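Local coordinates for Arf-GAP with coiled-coil, ANK repeat and PH domain-containing protein 2 (Homo sapiens, PDB 6IF3), which activates the GTPase activity of the small G protein ARF6 and requires its ankyrin repeats to interact with RAB35, at residues N9-A17 / A29-N40. Residues are numbered along the deposited sequence; the frame is centred on the assembly and turned at random.
Sequences NPGLQLYRA and ALAHGADVNWAN
A29 O, with P10 CB packed against it, takes hydrogen bonds from A34 N (2.9 Å) and, weakly, from H32 N. With the bond from G33 N to L30 O, this makes a Schellman motif in which G33, at positive phi, ends helix 23-31 and turns the chain back against helix 10-19. The CB atoms of A29 and A34 both press on P10 O, A34 CB at 3.4 Å, an oxygen already bonded to L14 N within its helix. One turn on, L14 sets its CB 3.7 Å from A29 CB and lays CD2 against the returning backbone, 3.7 Å from V36 CA; M26 and L64 also touch this leucine. A helix-turn-helix followed by a projecting loop is the ankyrin-repeat plan, and this pair lies at the N-terminal end of the ankyrin array. Past a type I turn from D35 to W38, whose N37 N is held by D35 OD1, the W38 indole lies flat on the first turn of helix 10-19. With CG anti to its backbone N (chi1 -176°), the ring is carried across to the helix, where G11 CA sits over the five-membered ring, 3.9 Å from the centroid and 18° off the normal. L12 CA and CB cover the outer carbons of the six-membered ring, whose edge meets the Y15 face in an offset T-shaped pair, centroids 5.6 Å apart and planes at 83°. A leucine in place of W38 would probably leave G11 without its aromatic cover and Y15 without its edge partner. N40 ND2 comes over the same face of Y15, 3.4 Å from CE2, its amide strongly tilted to the ring, while N40 OD1 is taken by E42 N. Y15 OH is hydrogen-bonded to E43.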
loop_
_atom_site.group_PDB
_atom_site.type_symbol
_atom_site.label_atom_id
_atom_site.label_comp_id
_atom_site.label_asym_id
_atom_site.label_seq_id
_atom_site.Cartn_x
_atom_site.Cartn_y
_atom_site.Cartn_z
ATOM N N ASN A 9 -2.747 -0.351 -43.636
ATOM C CA ASN A 9 -2.779 0.515 -42.462
ATOM C C ASN A 9 -2.007 -0.136 -41.328
ATOM O O ASN A 9 -2.595 -0.839 -40.518
ATOM C CB ASN A 9 -4.228 0.794 -42.040
ATOM C CG ASN A 9 -4.339 1.911 -41.005
ATOM O OD1 ASN A 9 -3.378 2.224 -40.294
ATOM N ND2 ASN A 9 -5.532 2.483 -40.888
ATOM N N PRO A 10 -0.680 0.087 -41.275
ATOM C CA PRO A 10 0.154 -0.650 -40.333
ATOM C C PRO A 10 -0.217 -0.329 -38.885
ATOM O O PRO A 10 -0.146 -1.220 -38.050
ATOM C CB PRO A 10 1.596 -0.185 -40.685
ATOM C CG PRO A 10 1.501 0.367 -42.031
ATOM C CD PRO A 10 0.120 0.976 -42.127
ATOM N N GLY A 11 -0.644 0.896 -38.590
ATOM C CA GLY A 11 -1.043 1.212 -37.225
ATOM C C GLY A 11 -2.227 0.348 -36.808
ATOM O O GLY A 11 -2.264 -0.164 -35.672
ATOM N N LEU A 12 -3.201 0.205 -37.692
ATOM C CA LEU A 12 -4.374 -0.600 -37.406
ATOM C C LEU A 12 -3.996 -2.067 -37.265
ATOM O O LEU A 12 -4.522 -2.769 -36.407
ATOM C CB LEU A 12 -5.417 -0.409 -38.515
ATOM C CG LEU A 12 -6.708 -1.215 -38.392
ATOM C CD1 LEU A 12 -7.402 -0.920 -37.055
ATOM C CD2 LEU A 12 -7.594 -0.939 -39.551
ATOM N N GLN A 13 -3.072 -2.540 -38.092
ATOM C CA GLN A 13 -2.606 -3.926 -37.939
ATOM C C GLN A 13 -1.963 -4.157 -36.582
ATOM O O GLN A 13 -2.201 -5.179 -35.943
ATOM C CB GLN A 13 -1.631 -4.285 -39.081
ATOM C CG GLN A 13 -2.316 -4.392 -40.437
ATOM C CD GLN A 13 -1.340 -4.642 -41.569
ATOM O OE1 GLN A 13 -0.172 -4.260 -41.490
ATOM N NE2 GLN A 13 -1.808 -5.306 -42.620
ATOM N N LEU A 14 -1.180 -3.191 -36.116
ATOM C CA LEU A 14 -0.523 -3.293 -34.825
ATOM C C LEU A 14 -1.549 -3.291 -33.709
ATOM O O LEU A 14 -1.436 -4.064 -32.756
ATOM C CB LEU A 14 0.471 -2.144 -34.645
ATOM C CG LEU A 14 1.160 -1.991 -33.291
ATOM C CD1 LEU A 14 2.042 -3.240 -33.042
ATOM C CD2 LEU A 14 1.952 -0.700 -33.283
ATOM N N TYR A 15 -2.525 -2.394 -33.828
ATOM C CA TYR A 15 -3.603 -2.242 -32.859
ATOM C C TYR A 15 -4.356 -3.569 -32.655
ATOM O O TYR A 15 -4.626 -3.985 -31.511
ATOM C CB TYR A 15 -4.529 -1.139 -33.382
ATOM C CG TYR A 15 -5.784 -0.780 -32.623
ATOM C CD1 TYR A 15 -5.788 0.272 -31.697
ATOM C CD2 TYR A 15 -7.004 -1.409 -32.895
ATOM C CE1 TYR A 15 -6.941 0.667 -31.062
ATOM C CE2 TYR A 15 -8.178 -1.031 -32.232
ATOM C CZ TYR A 15 -8.141 0.034 -31.335
ATOM O OH TYR A 15 -9.259 0.408 -30.675
ATOM N N ARG A 16 -4.717 -4.210 -33.757
ATOM C CA ARG A 16 -5.455 -5.472 -33.705
ATOM C C ARG A 16 -4.592 -6.586 -33.131
ATOM O O ARG A 16 -5.040 -7.400 -32.314
ATOM C CB ARG A 16 -5.934 -5.849 -35.112
ATOM C CG ARG A 16 -7.023 -4.910 -35.610
ATOM C CD ARG A 16 -7.447 -5.195 -37.039
ATOM N NE ARG A 16 -8.686 -4.464 -37.289
ATOM C CZ ARG A 16 -9.269 -4.313 -38.477
ATOM N NH1 ARG A 16 -8.722 -4.831 -39.565
ATOM N NH2 ARG A 16 -10.403 -3.628 -38.566
ATOM N N ALA A 17 -3.340 -6.643 -33.571
ATOM C CA ALA A 17 -2.467 -7.738 -33.154
ATOM C C ALA A 17 -2.138 -7.638 -31.669
ATOM O O ALA A 17 -1.842 -8.647 -31.030
ATOM C CB ALA A 17 -1.189 -7.746 -34.016
ATOM N N ALA A 29 3.920 -5.218 -38.384
ATOM C CA ALA A 29 3.316 -3.892 -38.506
ATOM C C ALA A 29 4.362 -2.815 -38.251
ATOM O O ALA A 29 4.442 -1.830 -39.014
ATOM C CB ALA A 29 2.146 -3.751 -37.543
ATOM N N LEU A 30 5.187 -3.018 -37.220
ATOM C CA LEU A 30 6.271 -2.070 -36.926
ATOM C C LEU A 30 7.262 -1.979 -38.094
ATOM O O LEU A 30 7.688 -0.872 -38.475
ATOM C CB LEU A 30 7.006 -2.466 -35.633
ATOM C CG LEU A 30 6.176 -2.222 -34.364
ATOM C CD1 LEU A 30 6.919 -2.869 -33.214
ATOM C CD2 LEU A 30 5.945 -0.732 -34.054
ATOM N N ALA A 31 7.607 -3.126 -38.678
ATOM C CA ALA A 31 8.548 -3.160 -39.807
ATOM C C ALA A 31 8.007 -2.394 -41.002
ATOM O O ALA A 31 8.780 -1.897 -41.828
ATOM C CB ALA A 31 8.870 -4.609 -40.207
ATOM N N HIS A 32 6.685 -2.291 -41.093
ATOM C CA HIS A 32 6.043 -1.587 -42.202
ATOM C C HIS A 32 5.785 -0.120 -41.861
ATOM O O HIS A 32 5.119 0.590 -42.624
ATOM C CB HIS A 32 4.713 -2.262 -42.580
ATOM C CG HIS A 32 4.857 -3.641 -43.155
ATOM N ND1 HIS A 32 6.057 -4.146 -43.607
ATOM C CD2 HIS A 32 3.942 -4.623 -43.349
ATOM C CE1 HIS A 32 5.876 -5.371 -44.066
ATOM N NE2 HIS A 32 4.602 -5.688 -43.914
ATOM N N GLY A 33 6.273 0.316 -40.704
ATOM C CA GLY A 33 6.141 1.697 -40.272
ATOM C C GLY A 33 4.985 2.046 -39.342
ATOM O O GLY A 33 4.641 3.227 -39.235
ATOM N N ALA A 34 4.373 1.056 -38.686
ATOM C CA ALA A 34 3.350 1.369 -37.700
ATOM C C ALA A 34 3.912 2.269 -36.599
ATOM O O ALA A 34 5.031 2.068 -36.099
ATOM C CB ALA A 34 2.776 0.092 -37.061
ATOM N N ASP A 35 3.129 3.260 -36.231
ATOM C CA ASP A 35 3.411 4.066 -35.058
ATOM C C ASP A 35 2.993 3.281 -33.833
ATOM O O ASP A 35 1.807 2.956 -33.662
ATOM C CB ASP A 35 2.676 5.384 -35.136
ATOM C CG ASP A 35 3.082 6.364 -34.056
ATOM O OD1 ASP A 35 3.807 5.982 -33.103
ATOM O OD2 ASP A 35 2.674 7.542 -34.200
ATOM N N VAL A 36 3.956 3.016 -32.969
ATOM C CA VAL A 36 3.658 2.262 -31.767
ATOM C C VAL A 36 2.625 3.010 -30.885
ATOM O O VAL A 36 1.955 2.386 -30.046
ATOM C CB VAL A 36 4.966 1.984 -30.996
ATOM C CG1 VAL A 36 5.586 3.299 -30.448
ATOM C CG2 VAL A 36 4.779 0.923 -29.926
ATOM N N ASN A 37 2.489 4.326 -31.103
ATOM C CA ASN A 37 1.545 5.162 -30.360
ATOM C C ASN A 37 0.341 5.591 -31.204
ATOM O O ASN A 37 -0.358 6.558 -30.872
ATOM C CB ASN A 37 2.277 6.392 -29.802
ATOM C CG ASN A 37 3.258 6.025 -28.720
ATOM O OD1 ASN A 37 2.917 5.298 -27.770
ATOM N ND2 ASN A 37 4.489 6.514 -28.844
ATOM N N TRP A 38 0.095 4.838 -32.274
ATOM C CA TRP A 38 -1.034 5.098 -33.162
ATOM C C TRP A 38 -2.339 5.169 -32.380
ATOM O O TRP A 38 -2.574 4.354 -31.487
ATOM C CB TRP A 38 -1.104 4.008 -34.213
ATOM C CG TRP A 38 -2.187 4.238 -35.265
ATOM C CD1 TRP A 38 -2.117 5.110 -36.319
ATOM C CD2 TRP A 38 -3.444 3.558 -35.388
ATOM N NE1 TRP A 38 -3.259 5.018 -37.077
ATOM C CE2 TRP A 38 -4.084 4.068 -36.535
ATOM C CE3 TRP A 38 -4.087 2.561 -34.644
ATOM C CZ2 TRP A 38 -5.346 3.631 -36.951
ATOM C CZ3 TRP A 38 -5.347 2.122 -35.073
ATOM C CH2 TRP A 38 -5.948 2.651 -36.213
ATOM N N ALA A 39 -3.149 6.174 -32.676
ATOM C CA ALA A 39 -4.473 6.333 -32.051
ATOM C C ALA A 39 -5.563 6.037 -33.067
ATOM O O ALA A 39 -5.566 6.595 -34.183
ATOM C CB ALA A 39 -4.624 7.725 -31.487
ATOM N N ASN A 40 -6.502 5.172 -32.688
ATOM C CA ASN A 40 -7.594 4.785 -33.577
ATOM C C ASN A 40 -8.723 5.789 -33.443
ATOM O O ASN A 40 -9.472 5.752 -32.469
ATOM C CB ASN A 40 -8.079 3.376 -33.231
ATOM C CG ASN A 40 -9.058 2.825 -34.260
ATOM O OD1 ASN A 40 -9.757 3.568 -34.958
ATOM N ND2 ASN A 40 -9.118 1.505 -34.353
#